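Local coordinates for protein ethylbenzene dehydrogenase beta-subunit (Aromatoleum aromaticum, PDB 2IVF) that is an iron-sulfur subunit of a three-chain assembly, holding three SF4 clusters and one F3S cluster that probably relay electrons beside a neighbouring haem, at residues P46-N54 with T87-F95; C184-E192 with F201-E209. All blocks are in the same frame, centred on the assembly; numbering follows the deposited sequence.

Contact 1. Residues P46-N54 with T87-F95; sequences PGTEHMRWN and TLIDSGDDF. With SF4 (iron/sulfur cluster), chain U.
Arg52 sets CG beside its backbone N and then bends at chi2 (88°), a turn that aims its guanidinium at the backbone of Ser91-Asp93, while His50, with CG wedged between backbone N and carbonyl carbon, brings its CB across the end of Leu88. One nitrogen, Arg52 NH1, carries most of the polar work. The main bond of Arg52 NH1 goes to Asp93 O at 3.0 Å, with an N-H...O angle of 153° and the acceptor somewhat off the guanidinium plane. Weak bonds from Arg52 NH1 reach Ser91 O (3.2 Å) and, within its own segment, His50 O (2.9 Å). Arg52 NH2 donates to a water (3.1 Å), which also accepts from Phe95 N and donates to Gly92 O, tying the arginine to the far end of 87-95.

The apolar part is small: Leu88 CD1 comes within 3.5 Å of His50 CB, and Ser91 CB meets the imidazole at its edge. Glu49 CB rests 3.3 Å from Asp94 OD2, but the chain of Glu49 then leads off, its OE1 accepting from Gly47 N; the two like-charged carboxylates, planes 32° apart, are not bonded to each other. Arg866 of the alpha-subunit lies near Asp94 OD1 as a long, weak ion pair. Tyr64 OH bonds to both Ser91 O and Arg52 N, so it bridges the two loops. Beyond Arg52 the chain runs on to Trp53, whose ring edge meets a sulfide of an SF4 cluster.

His50 O and Ser91 O, two acceptors, stand only 2.9 Å apart; Arg52 NH1, weakly bonded to both from one side, probably offsets part of their repulsion, its positive charge being shared among main-chain oxygens of two irregular loops.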
loop_
_atom_site.group_PDB
_atom_site.type_symbol
_atom_site.label_atom_id
_atom_site.label_comp_id
_atom_site.label_asym_id
_atom_site.label_seq_id
_atom_site.Cartn_x
_atom_site.Cartn_y
_atom_site.Cartn_z
ATOM N N PRO B 46 15.716 -14.100 14.534
ATOM C CA PRO B 46 16.818 -13.224 14.985
ATOM C C PRO B 46 18.047 -13.355 14.086
ATOM O O PRO B 46 18.468 -14.467 13.756
ATOM C CB PRO B 46 17.112 -13.722 16.408
ATOM C CG PRO B 46 15.854 -14.373 16.856
ATOM C CD PRO B 46 15.157 -14.895 15.643
ATOM N N GLY B 47 18.583 -12.228 13.662
ATOM C CA GLY B 47 19.716 -12.219 12.774
ATOM C C GLY B 47 19.387 -12.240 11.287
ATOM O O GLY B 47 20.292 -12.131 10.494
ATOM N N THR B 48 18.104 -12.353 10.904
ATOM C CA THR B 48 17.673 -12.340 9.474
ATOM C C THR B 48 16.802 -11.114 9.126
ATOM O O THR B 48 16.396 -10.929 7.985
ATOM C CB THR B 48 16.845 -13.581 9.148
ATOM O OG1 THR B 48 15.592 -13.518 9.860
ATOM C CG2 THR B 48 17.629 -14.917 9.512
ATOM N N GLU B 49 16.522 -10.286 10.128
ATOM C CA GLU B 49 15.522 -9.234 9.990
ATOM C C GLU B 49 15.863 -8.222 8.927
ATOM O O GLU B 49 14.977 -7.698 8.274
ATOM C CB GLU B 49 15.348 -8.508 11.333
ATOM C CG GLU B 49 14.868 -9.383 12.451
ATOM C CD GLU B 49 15.949 -9.753 13.443
ATOM O OE1 GLU B 49 17.131 -9.923 13.037
ATOM O OE2 GLU B 49 15.592 -9.865 14.634
ATOM N N HIS B 50 17.149 -7.938 8.753
ATOM C CA HIS B 50 17.607 -7.084 7.679
ATOM C C HIS B 50 17.565 -7.724 6.290
ATOM O O HIS B 50 17.768 -7.035 5.325
ATOM C CB HIS B 50 19.044 -6.659 7.915
ATOM C CG HIS B 50 20.032 -7.794 7.920
ATOM N ND1 HIS B 50 20.118 -8.694 8.957
ATOM C CD2 HIS B 50 20.929 -8.205 6.986
ATOM C CE1 HIS B 50 21.067 -9.584 8.685
ATOM N NE2 HIS B 50 21.591 -9.295 7.507
ATOM N N MET B 51 17.414 -9.047 6.213
ATOM C CA MET B 51 17.540 -9.728 4.947
ATOM C C MET B 51 16.257 -9.639 4.175
ATOM O O MET B 51 15.188 -10.040 4.675
ATOM C CB MET B 51 17.853 -11.187 5.169
ATOM C CG MET B 51 19.071 -11.460 6.023
ATOM S SD MET B 51 19.268 -13.247 6.235
ATOM C CE MET B 51 20.767 -13.340 7.241
ATOM N N ARG B 52 16.362 -9.129 2.950
ATOM C CA ARG B 52 15.264 -9.135 1.986
ATOM C C ARG B 52 15.691 -9.991 0.838
ATOM O O ARG B 52 16.154 -9.507 -0.201
ATOM C CB ARG B 52 14.911 -7.702 1.533
ATOM C CG ARG B 52 14.126 -6.933 2.560
ATOM C CD ARG B 52 15.062 -6.220 3.533
ATOM N NE ARG B 52 14.314 -5.426 4.511
ATOM C CZ ARG B 52 14.890 -4.655 5.411
ATOM N NH1 ARG B 52 16.204 -4.606 5.491
ATOM N NH2 ARG B 52 14.168 -3.934 6.251
ATOM N N TRP B 53 15.570 -11.293 1.050
ATOM C CA TRP B 53 15.990 -12.272 0.048
ATOM C C TRP B 53 15.239 -11.987 -1.233
ATOM O O TRP B 53 15.825 -12.019 -2.289
ATOM C CB TRP B 53 15.722 -13.688 0.483
ATOM C CG TRP B 53 16.451 -14.172 1.680
ATOM C CD1 TRP B 53 17.543 -13.613 2.298
ATOM C CD2 TRP B 53 16.199 -15.408 2.360
ATOM N NE1 TRP B 53 17.956 -14.408 3.310
ATOM C CE2 TRP B 53 17.165 -15.525 3.372
ATOM C CE3 TRP B 53 15.256 -16.434 2.193
ATOM C CZ2 TRP B 53 17.184 -16.589 4.253
ATOM C CZ3 TRP B 53 15.294 -17.498 3.025
ATOM C CH2 TRP B 53 16.261 -17.585 4.051
ATOM N N ASN B 54 13.948 -11.669 -1.133
ATOM C CA ASN B 54 13.239 -11.073 -2.222
ATOM C C ASN B 54 13.222 -9.601 -1.926
ATOM O O ASN B 54 12.775 -9.171 -0.845
ATOM C CB ASN B 54 11.795 -11.559 -2.351
ATOM C CG ASN B 54 11.086 -10.865 -3.486
ATOM O OD1 ASN B 54 10.911 -11.439 -4.542
ATOM N ND2 ASN B 54 10.720 -9.578 -3.288
ATOM N N THR B 87 27.189 -3.308 4.580
ATOM C CA THR B 87 26.923 -3.024 5.969
ATOM C C THR B 87 25.451 -3.306 6.243
ATOM O O THR B 87 24.669 -3.586 5.322
ATOM C CB THR B 87 27.214 -1.558 6.254
ATOM O OG1 THR B 87 26.363 -0.792 5.392
ATOM C CG2 THR B 87 28.722 -1.200 6.023
ATOM N N LEU B 88 25.066 -3.253 7.524
ATOM C CA LEU B 88 23.684 -3.412 7.925
ATOM C C LEU B 88 22.809 -2.368 7.241
ATOM O O LEU B 88 21.700 -2.671 6.751
ATOM C CB LEU B 88 23.537 -3.252 9.437
ATOM C CG LEU B 88 22.120 -3.363 10.011
ATOM C CD1 LEU B 88 21.409 -4.531 9.370
ATOM C CD2 LEU B 88 22.155 -3.476 11.548
ATOM N N ILE B 89 23.317 -1.132 7.217
ATOM C CA ILE B 89 22.583 -0.047 6.553
ATOM C C ILE B 89 22.469 -0.320 5.071
ATOM O O ILE B 89 21.371 -0.218 4.526
ATOM C CB ILE B 89 23.185 1.355 6.832
ATOM C CG1 ILE B 89 23.008 1.695 8.311
ATOM C CG2 ILE B 89 22.491 2.476 6.014
ATOM C CD1 ILE B 89 23.936 2.780 8.752
ATOM N N ASP B 90 23.568 -0.710 4.423
ATOM C CA ASP B 90 23.527 -1.060 2.989
ATOM C C ASP B 90 22.439 -2.111 2.744
ATOM O O ASP B 90 21.763 -2.106 1.706
ATOM C CB ASP B 90 24.850 -1.654 2.493
ATOM C CG ASP B 90 25.982 -0.668 2.416
ATOM O OD1 ASP B 90 25.741 0.535 2.212
ATOM O OD2 ASP B 90 27.149 -1.125 2.529
ATOM N N SER B 91 22.276 -3.021 3.719
ATOM C CA SER B 91 21.389 -4.140 3.615
ATOM C C SER B 91 19.981 -3.798 4.058
ATOM O O SER B 91 19.150 -4.677 4.277
ATOM C CB SER B 91 21.962 -5.317 4.416
ATOM O OG SER B 91 23.283 -5.592 3.956
ATOM N N GLY B 92 19.721 -2.511 4.231
ATOM C CA GLY B 92 18.361 -2.037 4.465
ATOM C C GLY B 92 18.032 -1.762 5.922
ATOM O O GLY B 92 16.937 -1.291 6.222
ATOM N N ASP B 93 18.964 -2.092 6.821
ATOM C CA ASP B 93 18.839 -1.803 8.245
ATOM C C ASP B 93 17.722 -2.691 8.772
ATOM O O ASP B 93 17.290 -3.602 8.091
ATOM C CB ASP B 93 18.516 -0.321 8.481
ATOM C CG ASP B 93 19.082 0.225 9.817
ATOM O OD1 ASP B 93 18.793 -0.369 10.892
ATOM O OD2 ASP B 93 19.779 1.265 9.770
ATOM N N ASP B 94 17.271 -2.406 9.990
ATOM C CA ASP B 94 16.178 -3.144 10.626
ATOM C C ASP B 94 15.593 -2.117 11.597
ATOM O O ASP B 94 15.851 -2.128 12.820
ATOM C CB ASP B 94 16.697 -4.395 11.323
ATOM C CG ASP B 94 15.621 -5.123 12.126
ATOM O OD1 ASP B 94 14.438 -5.020 11.786
ATOM O OD2 ASP B 94 15.998 -5.808 13.102
ATOM N N PHE B 95 14.843 -1.178 11.023
ATOM C CA PHE B 95 14.424 0.006 11.769
ATOM C C PHE B 95 13.661 -0.389 13.017
ATOM O O PHE B 95 12.790 -1.251 12.972
ATOM C CB PHE B 95 13.520 0.893 10.943
ATOM C CG PHE B 95 14.203 1.632 9.826
ATOM C CD1 PHE B 95 15.580 1.658 9.680
ATOM C CD2 PHE B 95 13.427 2.331 8.907
ATOM C CE1 PHE B 95 16.159 2.333 8.651
ATOM C CE2 PHE B 95 14.031 3.004 7.872
ATOM C CZ PHE B 95 15.379 3.003 7.763
HETATM FE FE1 SF4 U . 13.728 -17.081 -2.425
HETATM FE FE2 SF4 U . 12.308 -15.897 -0.557
HETATM FE FE3 SF4 U . 11.375 -15.991 -3.077
HETATM FE FE4 SF4 U . 11.364 -18.253 -1.619
HETATM S S1 SF4 U . 10.127 -16.365 -1.208
HETATM S S2 SF4 U . 12.152 -18.054 -3.747
HETATM S S3 SF4 U . 13.284 -17.974 -0.331
HETATM S S4 SF4 U . 13.273 -14.860 -2.299
HETATM O O HOH W 1 14.762 -1.462 8.025
#

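Contact 2. Residues C184-E192 with F201-E209; sequences CKGHRHCVE and FNPVSQTSE. With F3S (Fe3-s4 cluster), chain R; HEM (protoporphyrin IX containing Fe), chain X; GOL (glycerol), chain V.
Backbone-to-sulfur bonding joins the segments first: Ser208 N donates to Cys184 SG at 3.4 Å, nearly straight at 164°. Within 184-192, Gly186 N gives Cys184 SG a second N-H (3.4 Å). Cys184 SG stands anti to its backbone N, which turns it toward Thr207 and Ser208 as it binds FE1 of the F3S cluster at 2.3 Å. Cys190 SG binds FE4, and Cys163 also lines the pocket. Two N-H groups on a cluster ligand would tend to stabilise negative charge on it.

Stacking is the main side-chain contact. The guanidinium of Arg188 lies flat on one face of Phe201, planes 3° apart, a cation-pi pair backed by a CH-pi contact from CD, which is 3.4 Å from Phe201 CG. A bend at chi3 folds Arg188 over the ring, and its NE is held by Gly186 O at 3.0 Å and 176°, in the guanidinium plane. NH1 of Arg188 bonds to backbone of another protein chain. Against the opposite ring face lies Pro203 N.

Close backbone packing adds a CA-H...O contact, Gly186 CA to Gln206 O at 3.2 Å. Ser208 OG lies 3.1 Å from sulfide S2 of the cluster, buried by the contact and without a hydrogen-bond partner in the model.

Charge and polar bonding to the haem come from the 184-192 side: His187 NE2 donates to propionate O2D of the HEM (2.7 Å), and Lys185 NZ reaches both propionates.

The cluster-binding loop, with Arg188 at the N-cap position of helix 189-193, thus packs on the two-stranded antiparallel hairpin 199-202/207-210; Cys190 and Val191 of the helix also touch Ile199 on its first strand.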
loop_
_atom_site.group_PDB
_atom_site.type_symbol
_atom_site.label_atom_id
_atom_site.label_comp_id
_atom_site.label_asym_id
_atom_site.label_seq_id
_atom_site.Cartn_x
_atom_site.Cartn_y
_atom_site.Cartn_z
ATOM N N CYS B 184 28.738 -23.713 7.558
ATOM C CA CYS B 184 29.046 -22.284 7.402
ATOM C C CYS B 184 29.691 -21.729 8.673
ATOM O O CYS B 184 29.214 -21.966 9.780
ATOM C CB CYS B 184 27.801 -21.462 7.073
ATOM S SG CYS B 184 28.167 -19.697 6.807
ATOM N N LYS B 185 30.800 -21.011 8.479
ATOM C CA LYS B 185 31.573 -20.418 9.570
ATOM C C LYS B 185 31.445 -18.896 9.553
ATOM O O LYS B 185 32.123 -18.236 10.308
ATOM C CB LYS B 185 33.025 -20.791 9.396
ATOM C CG LYS B 185 33.274 -22.288 9.488
ATOM C CD LYS B 185 34.718 -22.562 9.270
ATOM C CE LYS B 185 35.049 -24.025 9.344
ATOM N NZ LYS B 185 36.521 -24.173 9.364
ATOM N N GLY B 186 30.662 -18.345 8.628
ATOM C CA GLY B 186 30.477 -16.902 8.530
ATOM C C GLY B 186 31.713 -16.160 8.002
ATOM O O GLY B 186 31.936 -14.985 8.325
ATOM N N HIS B 187 32.547 -16.836 7.205
ATOM C CA HIS B 187 33.714 -16.174 6.625
ATOM C C HIS B 187 33.335 -15.008 5.706
ATOM O O HIS B 187 34.090 -14.054 5.535
ATOM C CB HIS B 187 34.579 -17.165 5.836
ATOM C CG HIS B 187 35.208 -18.245 6.657
ATOM N ND1 HIS B 187 35.618 -18.068 7.967
ATOM C CD2 HIS B 187 35.606 -19.496 6.303
ATOM C CE1 HIS B 187 36.197 -19.179 8.389
ATOM N NE2 HIS B 187 36.216 -20.056 7.396
ATOM N N ARG B 188 32.176 -15.092 5.069
ATOM C CA ARG B 188 31.651 -13.998 4.201
ATOM C C ARG B 188 32.465 -13.673 2.929
ATOM O O ARG B 188 32.224 -12.664 2.259
ATOM C CB ARG B 188 31.388 -12.756 5.042
ATOM C CG ARG B 188 30.155 -12.906 5.900
ATOM C CD ARG B 188 30.196 -11.800 6.967
ATOM N NE ARG B 188 30.998 -12.181 8.103
ATOM C CZ ARG B 188 31.314 -11.373 9.107
ATOM N NH1 ARG B 188 30.918 -10.109 9.130
ATOM N NH2 ARG B 188 32.020 -11.855 10.104
ATOM N N HIS B 189 33.329 -14.591 2.512
ATOM C CA HIS B 189 33.958 -14.471 1.183
ATOM C C HIS B 189 32.893 -14.561 0.108
ATOM O O HIS B 189 32.953 -13.832 -0.891
ATOM C CB HIS B 189 35.003 -15.576 0.985
ATOM C CG HIS B 189 36.030 -15.596 2.047
ATOM N ND1 HIS B 189 36.880 -14.536 2.263
ATOM C CD2 HIS B 189 36.368 -16.544 2.949
ATOM C CE1 HIS B 189 37.681 -14.827 3.274
ATOM N NE2 HIS B 189 37.397 -16.040 3.701
ATOM N N CYS B 190 31.904 -15.430 0.337
ATOM C CA CYS B 190 30.767 -15.631 -0.573
ATOM C C CYS B 190 30.010 -14.369 -0.767
ATOM O O CYS B 190 29.571 -14.067 -1.862
ATOM C CB CYS B 190 29.814 -16.695 -0.027
ATOM S SG CYS B 190 29.170 -16.295 1.660
ATOM N N VAL B 191 29.835 -13.615 0.307
ATOM C CA VAL B 191 29.127 -12.344 0.209
ATOM C C VAL B 191 29.854 -11.338 -0.700
ATOM O O VAL B 191 29.226 -10.672 -1.553
ATOM C CB VAL B 191 28.911 -11.717 1.602
ATOM C CG1 VAL B 191 28.125 -10.424 1.478
ATOM C CG2 VAL B 191 28.176 -12.700 2.528
ATOM N N GLU B 192 31.161 -11.225 -0.524
ATOM C CA GLU B 192 31.973 -10.357 -1.357
ATOM C C GLU B 192 31.996 -10.830 -2.831
ATOM O O GLU B 192 32.013 -10.033 -3.767
ATOM C CB GLU B 192 33.422 -10.327 -0.815
ATOM C CG GLU B 192 33.586 -9.797 0.617
ATOM C CD GLU B 192 34.950 -10.117 1.224
ATOM O OE1 GLU B 192 35.738 -10.851 0.615
ATOM O OE2 GLU B 192 35.215 -9.640 2.323
ATOM N N PHE B 201 24.807 -11.907 5.712
ATOM C CA PHE B 201 25.307 -12.375 6.973
ATOM C C PHE B 201 24.216 -12.325 8.024
ATOM O O PHE B 201 23.480 -11.349 8.109
ATOM C CB PHE B 201 26.474 -11.525 7.431
ATOM C CG PHE B 201 27.186 -12.065 8.623
ATOM C CD1 PHE B 201 27.644 -13.384 8.656
ATOM C CD2 PHE B 201 27.446 -11.249 9.700
ATOM C CE1 PHE B 201 28.299 -13.860 9.752
ATOM C CE2 PHE B 201 28.134 -11.709 10.783
ATOM C CZ PHE B 201 28.564 -13.027 10.818
ATOM N N ASN B 202 24.146 -13.389 8.816
ATOM C CA ASN B 202 23.277 -13.468 10.006
ATOM C C ASN B 202 24.221 -13.340 11.207
ATOM O O ASN B 202 24.971 -14.256 11.529
ATOM C CB ASN B 202 22.521 -14.787 10.002
ATOM C CG ASN B 202 21.652 -14.986 11.212
ATOM O OD1 ASN B 202 21.956 -14.499 12.292
ATOM N ND2 ASN B 202 20.548 -15.711 11.035
ATOM N N PRO B 203 24.240 -12.167 11.830
ATOM C CA PRO B 203 25.149 -11.904 12.926
ATOM C C PRO B 203 24.799 -12.609 14.208
ATOM O O PRO B 203 25.589 -12.575 15.128
ATOM C CB PRO B 203 25.060 -10.389 13.101
ATOM C CG PRO B 203 23.790 -10.011 12.573
ATOM C CD PRO B 203 23.404 -11.005 11.520
ATOM N N VAL B 204 23.609 -13.206 14.286
ATOM C CA VAL B 204 23.218 -14.030 15.419
ATOM C C VAL B 204 23.785 -15.454 15.304
ATOM O O VAL B 204 24.498 -15.929 16.198
ATOM C CB VAL B 204 21.689 -14.001 15.566
ATOM C CG1 VAL B 204 21.229 -14.846 16.712
ATOM C CG2 VAL B 204 21.252 -12.516 15.815
ATOM N N SER B 205 23.481 -16.139 14.213
ATOM C CA SER B 205 24.096 -17.442 13.953
ATOM C C SER B 205 25.564 -17.323 13.558
ATOM O O SER B 205 26.310 -18.280 13.693
ATOM C CB SER B 205 23.345 -18.161 12.835
ATOM O OG SER B 205 23.326 -17.375 11.645
ATOM N N GLN B 206 25.953 -16.174 13.038
ATOM C CA GLN B 206 27.271 -15.977 12.459
ATOM C C GLN B 206 27.501 -16.913 11.291
ATOM O O GLN B 206 28.585 -17.430 11.072
ATOM C CB GLN B 206 28.342 -16.074 13.523
ATOM C CG GLN B 206 28.274 -14.890 14.487
ATOM C CD GLN B 206 29.287 -14.997 15.581
ATOM O OE1 GLN B 206 30.458 -14.684 15.381
ATOM N NE2 GLN B 206 28.849 -15.467 16.759
ATOM N N THR B 207 26.433 -17.122 10.542
ATOM C CA THR B 207 26.499 -17.799 9.257
ATOM C C THR B 207 25.879 -16.805 8.300
ATOM O O THR B 207 25.340 -15.773 8.728
ATOM C CB THR B 207 25.635 -19.093 9.233
ATOM O OG1 THR B 207 24.260 -18.725 9.448
ATOM C CG2 THR B 207 26.113 -20.137 10.274
ATOM N N SER B 208 26.033 -17.094 7.021
ATOM C CA SER B 208 25.348 -16.370 5.987
ATOM C C SER B 208 24.166 -17.183 5.445
ATOM O O SER B 208 24.157 -18.417 5.436
ATOM C CB SER B 208 26.323 -15.985 4.875
ATOM O OG SER B 208 27.303 -15.064 5.359
ATOM N N GLU B 209 23.149 -16.439 5.041
ATOM C CA GLU B 209 21.936 -17.003 4.542
ATOM C C GLU B 209 21.558 -16.322 3.233
ATOM O O GLU B 209 22.080 -15.270 2.879
ATOM C CB GLU B 209 20.832 -16.799 5.545
ATOM C CG GLU B 209 21.084 -17.484 6.872
ATOM C CD GLU B 209 19.829 -17.685 7.643
ATOM O OE1 GLU B 209 18.911 -18.375 7.138
ATOM O OE2 GLU B 209 19.766 -17.197 8.779
HETATM FE FE1 F3S R . 29.761 -19.282 5.200
HETATM FE FE3 F3S R . 31.570 -19.868 3.347
HETATM FE FE4 F3S R . 30.206 -17.707 3.073
HETATM S S1 F3S R . 31.767 -20.098 5.571
HETATM S S2 F3S R . 29.653 -17.061 5.151
HETATM S S3 F3S R . 29.414 -19.771 3.121
HETATM S S4 F3S R . 32.367 -17.916 2.631
HETATM C CHA HEM X . 41.286 -21.727 8.610
HETATM C CHB HEM X . 44.798 -21.971 11.926
HETATM C CHC HEM X . 48.251 -21.525 8.554
HETATM C CHD HEM X . 44.715 -21.114 5.268
HETATM C C1A HEM X . 41.964 -21.846 9.789
HETATM C C2A HEM X . 41.353 -22.059 11.069
HETATM C C3A HEM X . 42.327 -22.135 11.988
HETATM C C4A HEM X . 43.576 -21.959 11.307
HETATM C CMA HEM X . 42.171 -22.351 13.506
HETATM C CAA HEM X . 39.829 -22.186 11.275
HETATM C CBA HEM X . 39.182 -20.816 11.264
HETATM C CGA HEM X . 37.714 -21.014 11.491
HETATM O O1A HEM X . 37.248 -22.176 11.645
HETATM O O2A HEM X . 37.001 -19.994 11.520
HETATM C C1B HEM X . 46.023 -21.826 11.328
HETATM C C2B HEM X . 47.291 -21.754 12.017
HETATM C C3B HEM X . 48.247 -21.635 11.090
HETATM C C4B HEM X . 47.622 -21.633 9.786
HETATM C CMB HEM X . 47.444 -21.783 13.552
HETATM C CAB HEM X . 49.755 -21.495 11.330
HETATM C CBB HEM X . 50.653 -22.039 10.515
HETATM C C1C HEM X . 47.588 -21.317 7.372
HETATM C C2C HEM X . 48.186 -20.875 6.129
HETATM C C3C HEM X . 47.173 -20.758 5.237
HETATM C C4C HEM X . 45.937 -21.093 5.907
HETATM C CMC HEM X . 49.699 -20.638 5.904
HETATM C CAC HEM X . 47.213 -20.354 3.749
HETATM C CBC HEM X . 48.236 -20.700 2.970
HETATM C C1D HEM X . 43.500 -21.276 5.845
HETATM C C2D HEM X . 42.273 -21.285 5.088
HETATM C C3D HEM X . 41.189 -21.481 6.148
HETATM C C4D HEM X . 41.890 -21.549 7.407
HETATM C CMD HEM X . 42.132 -21.150 3.546
HETATM C CAD HEM X . 39.671 -21.586 5.991
HETATM C CBD HEM X . 39.287 -23.057 5.984
HETATM C CGD HEM X . 37.969 -23.295 6.646
HETATM O O1D HEM X . 37.382 -24.372 6.377
HETATM O O2D HEM X . 37.527 -22.435 7.440
HETATM N NA HEM X . 43.326 -21.790 9.960
HETATM N NB HEM X . 46.266 -21.765 9.976
HETATM N NC HEM X . 46.211 -21.437 7.214
HETATM N ND HEM X . 43.244 -21.427 7.204
HETATM FE FE HEM X . 44.764 -21.640 8.591
HETATM C C1 GOL V . 34.700 -13.841 12.998
HETATM O O1 GOL V . 35.655 -12.863 12.604
HETATM C C2 GOL V . 33.446 -13.898 12.117
HETATM O O2 GOL V . 33.771 -14.146 10.757
HETATM C C3 GOL V . 32.512 -15.020 12.504
HETATM O O3 GOL V . 32.359 -15.103 13.899
#

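Both contacts are buried and share no segment, yet they abut, their centres about 13 Å apart. Thr48 of contact 1 packs on Asn202 and Glu209 of contact 2, and His50 NE2 makes a weak hydrogen bond to Phe201 O, so the hairpin 199-202/207-210 lies between the loop 46-54 and the F3S site. Contact 1 joins two irregular loops, mainly through polar bonding to the main chain; contact 2 sets a cysteine-bearing loop and helix start against regular strands, and relies on stacking and on bonds to sulfur. Their clusters differ too: SF4 touches one end of contact 1, whereas F3S is bound by two cysteines of contact 2, on the side toward the haem.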